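Local coordinates for UPF0303 protein YBR137W (Saccharomyces cerevisiae, PDB 4CLC) that is of unknown function but belongs to the HbpS-like family, related to GAF domains, and assembles into a particle of ten protein chains, at residues V17-L22 with G106-D111; L96-S101 with K123-H128; A144-S149 with L158-S163. All coordinates share one frame; numbering follows the deposited sequence.

Contact 1. Residues V17-L22 with G106-D111; sequences VPLEQL and GCKKGD. Unlike the reference sequence in segment 17-22: Gln21 (reference Glu).
Leu19 and Leu22 close on Cys107 with one methyl each. CD2 of Leu19 lies 3.7 Å from CB of Cys107. CD1 of Leu22 lies 3.6 Å from SG of Cys107. The same Leu22 CD1 is also 4.0 Å from Cys107 CB, so that CB is met by both leucines, from directions about 70° apart. The other branch of Leu19 turns to the next residue: its CD1 comes to 4.2 Å from CG of Lys108. CD2 of Leu19 thus meets Cys107 CB and also nears Lys108 N, while CD1 comes only to the side chain of Lys108. From there the Lys108 chain runs on, extended, and carries its amino group away from the leucines. All of the side-chain contacts are apolar.

The two leucines stand one helical turn apart and face the same way. Both place CG anti to the carbonyl carbon (chi1 -52° in Leu19, -72° in Leu22), which sets both forks on the side of the helix that faces Cys107. They belong to the first turn of helix 19-26, for which Pro18 is the N-cap residue. The backbone bond from Leu22 N to Pro18 O, 3.0 Å, closes that turn. The contact therefore packs the start of helix 19-26 against the end of helix 102-107, the short helix that follows helix 84-98 in the chain.

Cys107 is the last residue of its helix. A type II beta turn from Cys107 to Gly110 comes next, with Lys109 in its third position at positive phi. The Lys109 amino group bonds to Lys112 O. Further out, Leu22 also rests on Leu12 of helix 6-13 and on Phe103 and Tyr104 of helix 102-107. Leu19 touches Tyr104 as well.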
loop_
_atom_site.group_PDB
_atom_site.type_symbol
_atom_site.label_atom_id
_atom_site.label_comp_id
_atom_site.label_asym_id
_atom_site.label_seq_id
_atom_site.Cartn_x
_atom_site.Cartn_y
_atom_site.Cartn_z
ATOM N N VAL D 17 30.799 10.528 26.313
ATOM C CA VAL D 17 31.613 11.057 25.213
ATOM C C VAL D 17 30.881 12.064 24.296
ATOM O O VAL D 17 29.913 11.724 23.607
ATOM C CB VAL D 17 32.171 9.891 24.345
ATOM C CG1 VAL D 17 33.268 10.393 23.437
ATOM C CG2 VAL D 17 32.681 8.738 25.233
ATOM N N PRO D 18 31.362 13.314 24.278
ATOM C CA PRO D 18 30.732 14.425 23.552
ATOM C C PRO D 18 30.708 14.257 22.024
ATOM O O PRO D 18 31.673 13.763 21.439
ATOM C CB PRO D 18 31.598 15.639 23.948
ATOM C CG PRO D 18 32.901 15.065 24.356
ATOM C CD PRO D 18 32.566 13.748 25.008
ATOM N N LEU D 19 29.618 14.705 21.399
ATOM C CA LEU D 19 29.419 14.587 19.957
ATOM C C LEU D 19 30.617 15.067 19.158
ATOM O O LEU D 19 30.976 14.452 18.154
ATOM C CB LEU D 19 28.186 15.370 19.512
ATOM C CG LEU D 19 26.889 15.093 20.252
ATOM C CD1 LEU D 19 25.738 15.775 19.538
ATOM C CD2 LEU D 19 26.657 13.620 20.363
ATOM N N GLU D 20 31.233 16.168 19.580
ATOM C CA GLU D 20 32.379 16.670 18.831
ATOM C C GLU D 20 33.528 15.680 18.954
ATOM O O GLU D 20 34.372 15.600 18.065
ATOM C CB GLU D 20 32.793 18.044 19.309
ATOM N N GLN D 21 33.553 14.907 20.038
ATOM C CA GLN D 21 34.557 13.856 20.145
ATOM C C GLN D 21 34.223 12.767 19.136
ATOM O O GLN D 21 35.059 12.401 18.300
ATOM C CB GLN D 21 34.632 13.265 21.566
ATOM C CG GLN D 21 35.776 12.255 21.763
ATOM C CD GLN D 21 36.304 12.214 23.197
ATOM O OE1 GLN D 21 37.045 11.302 23.580
ATOM N NE2 GLN D 21 35.928 13.211 23.993
ATOM N N LEU D 22 32.984 12.279 19.216
ATOM C CA LEU D 22 32.469 11.261 18.313
ATOM C C LEU D 22 32.811 11.610 16.864
ATOM O O LEU D 22 33.570 10.896 16.199
ATOM C CB LEU D 22 30.958 11.100 18.510
ATOM C CG LEU D 22 30.667 10.404 19.839
ATOM C CD1 LEU D 22 29.213 10.024 20.000
ATOM C CD2 LEU D 22 31.561 9.173 20.033
ATOM N N GLY D 106 22.417 8.136 18.088
ATOM C CA GLY D 106 21.755 7.687 19.299
ATOM C C GLY D 106 22.170 8.529 20.504
ATOM O O GLY D 106 21.419 8.670 21.486
ATOM N N CYS D 107 23.371 9.095 20.420
ATOM C CA CYS D 107 23.883 9.982 21.457
ATOM C C CYS D 107 23.078 11.245 21.401
ATOM O O CYS D 107 22.428 11.622 22.378
ATOM C CB CYS D 107 25.376 10.264 21.273
ATOM S SG CYS D 107 26.329 8.852 21.794
ATOM N N LYS D 108 23.040 11.832 20.207
ATOM C CA LYS D 108 22.075 12.872 19.885
ATOM C C LYS D 108 20.739 12.167 20.120
ATOM O O LYS D 108 20.714 10.946 20.195
ATOM C CB LYS D 108 22.258 13.340 18.448
ATOM C CG LYS D 108 21.886 14.777 18.154
ATOM C CD LYS D 108 22.306 15.160 16.731
ATOM C CE LYS D 108 22.055 16.634 16.415
ATOM N NZ LYS D 108 22.284 16.966 14.961
ATOM N N LYS D 109 19.663 12.898 20.347
ATOM C CA LYS D 109 18.353 12.277 20.626
ATOM C C LYS D 109 18.092 11.709 22.032
ATOM O O LYS D 109 16.918 11.660 22.454
ATOM C CB LYS D 109 18.099 11.109 19.643
ATOM C CG LYS D 109 17.179 9.995 20.158
ATOM C CD LYS D 109 17.455 8.657 19.535
ATOM C CE LYS D 109 16.304 7.718 19.796
ATOM N NZ LYS D 109 16.197 7.332 21.226
ATOM N N GLY D 110 19.141 11.403 22.799
ATOM C CA GLY D 110 18.999 10.407 23.847
ATOM C C GLY D 110 17.769 10.573 24.713
ATOM O O GLY D 110 17.507 11.655 25.227
ATOM N N ASP D 111 17.024 9.488 24.863
ATOM C CA ASP D 111 15.789 9.411 25.659
ATOM C C ASP D 111 14.546 9.913 24.934
ATOM O O ASP D 111 13.431 9.548 25.314
ATOM C CB ASP D 111 15.911 10.189 26.991
ATOM C CG ASP D 111 16.644 9.403 28.091
ATOM O OD1 ASP D 111 17.484 8.533 27.766
ATOM O OD2 ASP D 111 16.382 9.676 29.292
#

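Contact 2. Residues L96-S101 with K123-H128; sequences LRFGHS and KEYAFH
The hydroxyl of Tyr125 accepts a hydrogen bond from Arg97, with NH1 to OH at 2.8 Å and an N-H...O angle of 149°. The oxygen lies only slightly off the guanidinium plane, at its edge. The ring of Tyr125 is turned steeply against that plane, 72° from it. The arginine reaches the hydroxyl because its chain is straight: CG is anti to the backbone N (chi1 171°) and the chain stays extended to NE. On the way it packs across the tyrosine, with CD 3.5 Å from CE2 of Tyr125. One side chain thus gives Tyr125 both a polar and an apolar contact.

Arg97 also reaches outside the chain: its NE pairs in a salt bridge with an acidic side chain of a neighbouring protein chain, and its guanidinium makes a cation-pi contact with an aromatic side chain of the same neighbouring chain. The bond to Tyr125 probably helps to hold the group in place for this interface.

The segment 123-128 has no regular secondary structure. It runs beside the last two turns of helix 84-98 on its way to strand 131-136 of the central sheet. The loop before that strand is thus tied to helix 84-98 inside the HbpS-like domain, with Ala126 O bonded to Thr94 OG1 and Glu124 in a salt bridge with Lys93.

Phe98 lies next to the arginine. CG of Arg97 sits over one face of the Phe98 ring, 3.9 Å above the plane and toward the rim. The CE2 corner of Phe98 meets two other rings obliquely, at 4.1 Å from CZ of Phe127 and 4.3 Å from CD2 of Tyr125. The side chains of Phe98 and Phe127 cross at about a right angle. Phe118 adds a fourth ring to this cluster, edge-to-face with Phe98.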
loop_
_atom_site.group_PDB
_atom_site.type_symbol
_atom_site.label_atom_id
_atom_site.label_comp_id
_atom_site.label_asym_id
_atom_site.label_seq_id
_atom_site.Cartn_x
_atom_site.Cartn_y
_atom_site.Cartn_z
ATOM N N LEU D 96 23.493 6.555 6.703
ATOM C CA LEU D 96 23.623 7.156 5.365
ATOM C C LEU D 96 22.759 8.398 5.223
ATOM O O LEU D 96 23.097 9.345 4.496
ATOM C CB LEU D 96 23.270 6.143 4.272
ATOM C CG LEU D 96 24.318 5.065 3.963
ATOM C CD1 LEU D 96 23.682 3.870 3.247
ATOM C CD2 LEU D 96 25.497 5.627 3.170
ATOM N N ARG D 97 21.641 8.397 5.928
ATOM C CA ARG D 97 20.726 9.519 5.866
ATOM C C ARG D 97 21.248 10.735 6.619
ATOM O O ARG D 97 21.187 11.872 6.122
ATOM C CB ARG D 97 19.365 9.131 6.434
ATOM C CG ARG D 97 18.458 10.311 6.594
ATOM C CD ARG D 97 17.058 9.904 6.980
ATOM N NE ARG D 97 16.216 11.084 7.190
ATOM C CZ ARG D 97 14.895 11.045 7.295
ATOM N NH1 ARG D 97 14.256 9.884 7.197
ATOM N NH2 ARG D 97 14.217 12.166 7.483
ATOM N N PHE D 98 21.728 10.499 7.839
ATOM C CA PHE D 98 22.036 11.611 8.721
ATOM C C PHE D 98 23.478 12.099 8.649
ATOM O O PHE D 98 23.777 13.203 9.112
ATOM C CB PHE D 98 21.662 11.231 10.139
ATOM C CG PHE D 98 20.168 11.119 10.358
ATOM C CD1 PHE D 98 19.392 12.254 10.522
ATOM C CD2 PHE D 98 19.548 9.879 10.396
ATOM C CE1 PHE D 98 18.019 12.148 10.724
ATOM C CE2 PHE D 98 18.195 9.766 10.596
ATOM C CZ PHE D 98 17.424 10.905 10.764
ATOM N N GLY D 99 24.346 11.313 8.019
ATOM C CA GLY D 99 25.741 11.684 7.868
ATOM C C GLY D 99 26.644 11.445 9.077
ATOM O O GLY D 99 27.751 11.988 9.138
ATOM N N HIS D 100 26.187 10.655 10.042
ATOM C CA HIS D 100 27.023 10.299 11.188
ATOM C C HIS D 100 26.810 8.843 11.592
ATOM O O HIS D 100 25.873 8.202 11.129
ATOM C CB HIS D 100 26.745 11.205 12.392
ATOM C CG HIS D 100 27.055 12.652 12.159
ATOM N ND1 HIS D 100 26.079 13.609 11.999
ATOM C CD2 HIS D 100 28.239 13.306 12.067
ATOM C CE1 HIS D 100 26.642 14.789 11.815
ATOM N NE2 HIS D 100 27.949 14.635 11.848
ATOM N N SER D 101 27.681 8.325 12.458
ATOM C CA SER D 101 27.542 6.972 12.961
ATOM C C SER D 101 26.131 6.786 13.476
ATOM O O SER D 101 25.483 7.729 13.916
ATOM N N LYS D 123 11.058 1.530 13.115
ATOM C CA LYS D 123 10.990 0.144 12.650
ATOM C C LYS D 123 11.937 0.054 11.464
ATOM O O LYS D 123 12.348 -1.025 11.063
ATOM C CB LYS D 123 9.574 -0.301 12.256
ATOM C CG LYS D 123 8.753 -0.934 13.401
ATOM C CD LYS D 123 8.168 0.152 14.298
ATOM C CE LYS D 123 8.056 -0.292 15.761
ATOM N NZ LYS D 123 7.607 0.831 16.654
ATOM N N GLU D 124 12.308 1.236 10.987
ATOM C CA GLU D 124 12.997 1.523 9.747
ATOM C C GLU D 124 14.423 2.019 10.026
ATOM O O GLU D 124 15.381 1.541 9.427
ATOM C CB GLU D 124 12.198 2.559 8.928
ATOM C CG GLU D 124 12.671 2.754 7.480
ATOM C CD GLU D 124 11.792 3.698 6.642
ATOM O OE1 GLU D 124 10.823 4.286 7.173
ATOM O OE2 GLU D 124 12.083 3.854 5.432
ATOM N N TYR D 125 14.554 3.064 10.837
ATOM C CA TYR D 125 15.874 3.535 11.260
ATOM C C TYR D 125 16.273 3.060 12.666
ATOM O O TYR D 125 15.485 3.128 13.592
ATOM C CB TYR D 125 15.920 5.053 11.219
ATOM C CG TYR D 125 15.667 5.668 9.865
ATOM C CD1 TYR D 125 14.365 5.912 9.418
ATOM C CD2 TYR D 125 16.719 6.030 9.044
ATOM C CE1 TYR D 125 14.124 6.483 8.197
ATOM C CE2 TYR D 125 16.482 6.605 7.820
ATOM C CZ TYR D 125 15.181 6.831 7.400
ATOM O OH TYR D 125 14.953 7.423 6.173
ATOM N N ALA D 126 17.496 2.577 12.826
ATOM C CA ALA D 126 17.960 2.147 14.141
ATOM C C ALA D 126 18.933 3.157 14.707
ATOM O O ALA D 126 19.763 3.717 13.985
ATOM C CB ALA D 126 18.610 0.790 14.080
ATOM N N PHE D 127 18.773 3.463 15.986
ATOM C CA PHE D 127 19.667 4.411 16.605
ATOM C C PHE D 127 20.728 3.828 17.564
ATOM O O PHE D 127 21.502 4.597 18.160
ATOM C CB PHE D 127 18.811 5.498 17.235
ATOM C CG PHE D 127 18.204 6.388 16.204
ATOM C CD1 PHE D 127 16.998 6.049 15.597
ATOM C CD2 PHE D 127 18.888 7.516 15.757
ATOM C CE1 PHE D 127 16.463 6.848 14.607
ATOM C CE2 PHE D 127 18.358 8.322 14.772
ATOM C CZ PHE D 127 17.149 7.986 14.190
ATOM N N HIS D 128 20.770 2.495 17.701
ATOM C CA HIS D 128 21.926 1.799 18.304
ATOM C C HIS D 128 23.158 1.926 17.420
ATOM O O HIS D 128 23.041 2.212 16.231
ATOM C CB HIS D 128 21.644 0.328 18.522
ATOM C CG HIS D 128 20.577 0.063 19.535
ATOM N ND1 HIS D 128 19.508 0.911 19.731
ATOM C CD2 HIS D 128 20.378 -0.991 20.362
ATOM C CE1 HIS D 128 18.713 0.408 20.656
ATOM N NE2 HIS D 128 19.215 -0.745 21.056
#

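Contact 3. Residues A144-S149 with L158-S163; sequences ACLTIS and LMAVSS
The flat group here is the peptide joining Met159 to Ala160. CD1 of Ile148 lies over one face of it, almost straight above the nitrogen, 3.6 Å from Ala160 N. At its other end, Met159 O takes two donors of Ser163 from opposite faces of the carbonyl plane. Ser163 OG, at 2.5 Å from Met159 O, comes from the face that carries Ile148. Ser163 N, at 3.1 Å from the same oxygen, comes from the other.

Ile148 extends to the helix with CG1 anti to the carbonyl carbon (chi1 -60°) and CD1 anti beyond it. That methyl touches the CB atoms of two consecutive residues, 4.1 Å from Met159 CB and 4.0 Å from Ala160 CB. Leu146, two residues earlier on the same face of the strand, sends CD2 to within 3.8 Å of Ala160 O.

The axes of strand 144-149 and helix segment 158-163 come to 8.4 Å, with their directions 139° apart, so the helix runs back obliquely. Ile46 of helix 36-53 packs on Leu146 and Ile148 from the same side of the sheet. Cys145 and Thr147 point to the other side, where helix 84-98 lies, in a helix-sheet-helix sandwich consistent with the GAF-related family. Across strand and helix there is only van der Waals contact, methyls lying on side chains and on the helix backbone, while the Ser163 hydroxyl bonds within its own helix.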
loop_
_atom_site.group_PDB
_atom_site.type_symbol
_atom_site.label_atom_id
_atom_site.label_comp_id
_atom_site.label_asym_id
_atom_site.label_seq_id
_atom_site.Cartn_x
_atom_site.Cartn_y
_atom_site.Cartn_z
ATOM N N ALA D 144 31.111 4.770 1.372
ATOM C CA ALA D 144 30.276 3.634 1.695
ATOM C C ALA D 144 29.902 3.698 3.161
ATOM O O ALA D 144 30.096 4.707 3.809
ATOM C CB ALA D 144 30.995 2.345 1.377
ATOM N N CYS D 145 29.333 2.622 3.671
ATOM C CA CYS D 145 29.022 2.535 5.073
ATOM C C CYS D 145 29.405 1.130 5.562
ATOM O O CYS D 145 29.097 0.117 4.918
ATOM C CB CYS D 145 27.541 2.852 5.308
ATOM S SG CYS D 145 26.928 2.649 7.005
ATOM N N LEU D 146 30.105 1.084 6.690
ATOM C CA LEU D 146 30.466 -0.162 7.331
ATOM C C LEU D 146 29.522 -0.392 8.495
ATOM O O LEU D 146 29.316 0.505 9.291
ATOM C CB LEU D 146 31.920 -0.106 7.793
ATOM C CG LEU D 146 32.398 -0.997 8.930
ATOM C CD1 LEU D 146 32.219 -2.434 8.556
ATOM C CD2 LEU D 146 33.836 -0.700 9.168
ATOM N N THR D 147 28.934 -1.578 8.585
ATOM C CA THR D 147 27.940 -1.839 9.609
ATOM C C THR D 147 28.166 -3.174 10.285
ATOM O O THR D 147 28.217 -4.213 9.625
ATOM C CB THR D 147 26.518 -1.832 9.051
ATOM O OG1 THR D 147 26.239 -0.578 8.426
ATOM C CG2 THR D 147 25.532 -2.060 10.166
ATOM N N ILE D 148 28.288 -3.138 11.610
ATOM C CA ILE D 148 28.541 -4.329 12.389
ATOM C C ILE D 148 27.348 -4.543 13.285
ATOM O O ILE D 148 26.678 -3.583 13.678
ATOM C CB ILE D 148 29.838 -4.192 13.193
ATOM C CG1 ILE D 148 31.014 -3.981 12.237
ATOM C CG2 ILE D 148 30.086 -5.403 14.050
ATOM C CD1 ILE D 148 32.332 -3.812 12.919
ATOM N N SER D 149 27.046 -5.797 13.576
ATOM C CA SER D 149 25.898 -6.118 14.399
ATOM C C SER D 149 26.127 -7.391 15.193
ATOM O O SER D 149 26.683 -8.340 14.676
ATOM C CB SER D 149 24.646 -6.269 13.533
ATOM O OG SER D 149 23.795 -7.289 14.038
ATOM N N LEU D 158 32.584 0.567 18.231
ATOM C CA LEU D 158 34.013 0.736 18.485
ATOM C C LEU D 158 34.801 -0.112 17.510
ATOM O O LEU D 158 35.705 0.395 16.829
ATOM C CB LEU D 158 34.366 0.374 19.901
ATOM N N MET D 159 34.438 -1.397 17.440
ATOM C CA MET D 159 35.046 -2.325 16.492
ATOM C C MET D 159 35.044 -1.723 15.104
ATOM O O MET D 159 36.062 -1.742 14.399
ATOM C CB MET D 159 34.318 -3.667 16.466
ATOM C CG MET D 159 35.036 -4.818 17.208
ATOM S SD MET D 159 36.750 -5.170 16.737
ATOM C CE MET D 159 36.767 -4.857 14.970
ATOM N N ALA D 160 33.900 -1.153 14.738
ATOM C CA ALA D 160 33.763 -0.466 13.466
ATOM C C ALA D 160 34.811 0.610 13.290
ATOM O O ALA D 160 35.574 0.563 12.345
ATOM C CB ALA D 160 32.385 0.131 13.342
ATOM N N VAL D 161 34.866 1.559 14.222
ATOM C CA VAL D 161 35.731 2.734 14.068
ATOM C C VAL D 161 37.216 2.384 14.165
ATOM O O VAL D 161 38.068 2.949 13.457
ATOM C CB VAL D 161 35.421 3.819 15.130
ATOM C CG1 VAL D 161 36.117 5.119 14.772
ATOM C CG2 VAL D 161 33.931 4.060 15.253
ATOM N N SER D 162 37.517 1.449 15.054
ATOM C CA SER D 162 38.894 1.106 15.347
ATOM C C SER D 162 39.526 0.433 14.142
ATOM O O SER D 162 40.579 0.865 13.640
ATOM C CB SER D 162 38.958 0.181 16.553
ATOM O OG SER D 162 37.892 0.437 17.439
ATOM N N SER D 163 38.863 -0.630 13.683
ATOM C CA SER D 163 39.372 -1.445 12.582
ATOM C C SER D 163 39.291 -0.688 11.275
ATOM O O SER D 163 40.056 -0.938 10.356
ATOM C CB SER D 163 38.613 -2.766 12.479
ATOM O OG SER D 163 37.239 -2.540 12.340
#

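Contact 1 opens near the N terminus, at the start of helix 19-26. Contact 2 opens at the end of helix 84-98, before contact 1 closes at 106-111. It closes in turn at 123-128, so the two cross. Contact 3 follows both in series and closes only a short connection, from strand 144-149 to helix 153-168. Contacts 1 and 2 touch where Lys109 and Gly106 pack on Phe127. Leu96 packs on Cys145, which joins contact 2 to contact 3. Contacts 1 and 3, centres about 17 Å apart, do not touch. Contact 1 ties helix 19-26 to helix 102-107, contact 2 ties helix 84-98 to the loop before strand 131-136, and contact 3 ties the sheet to helix 153-168.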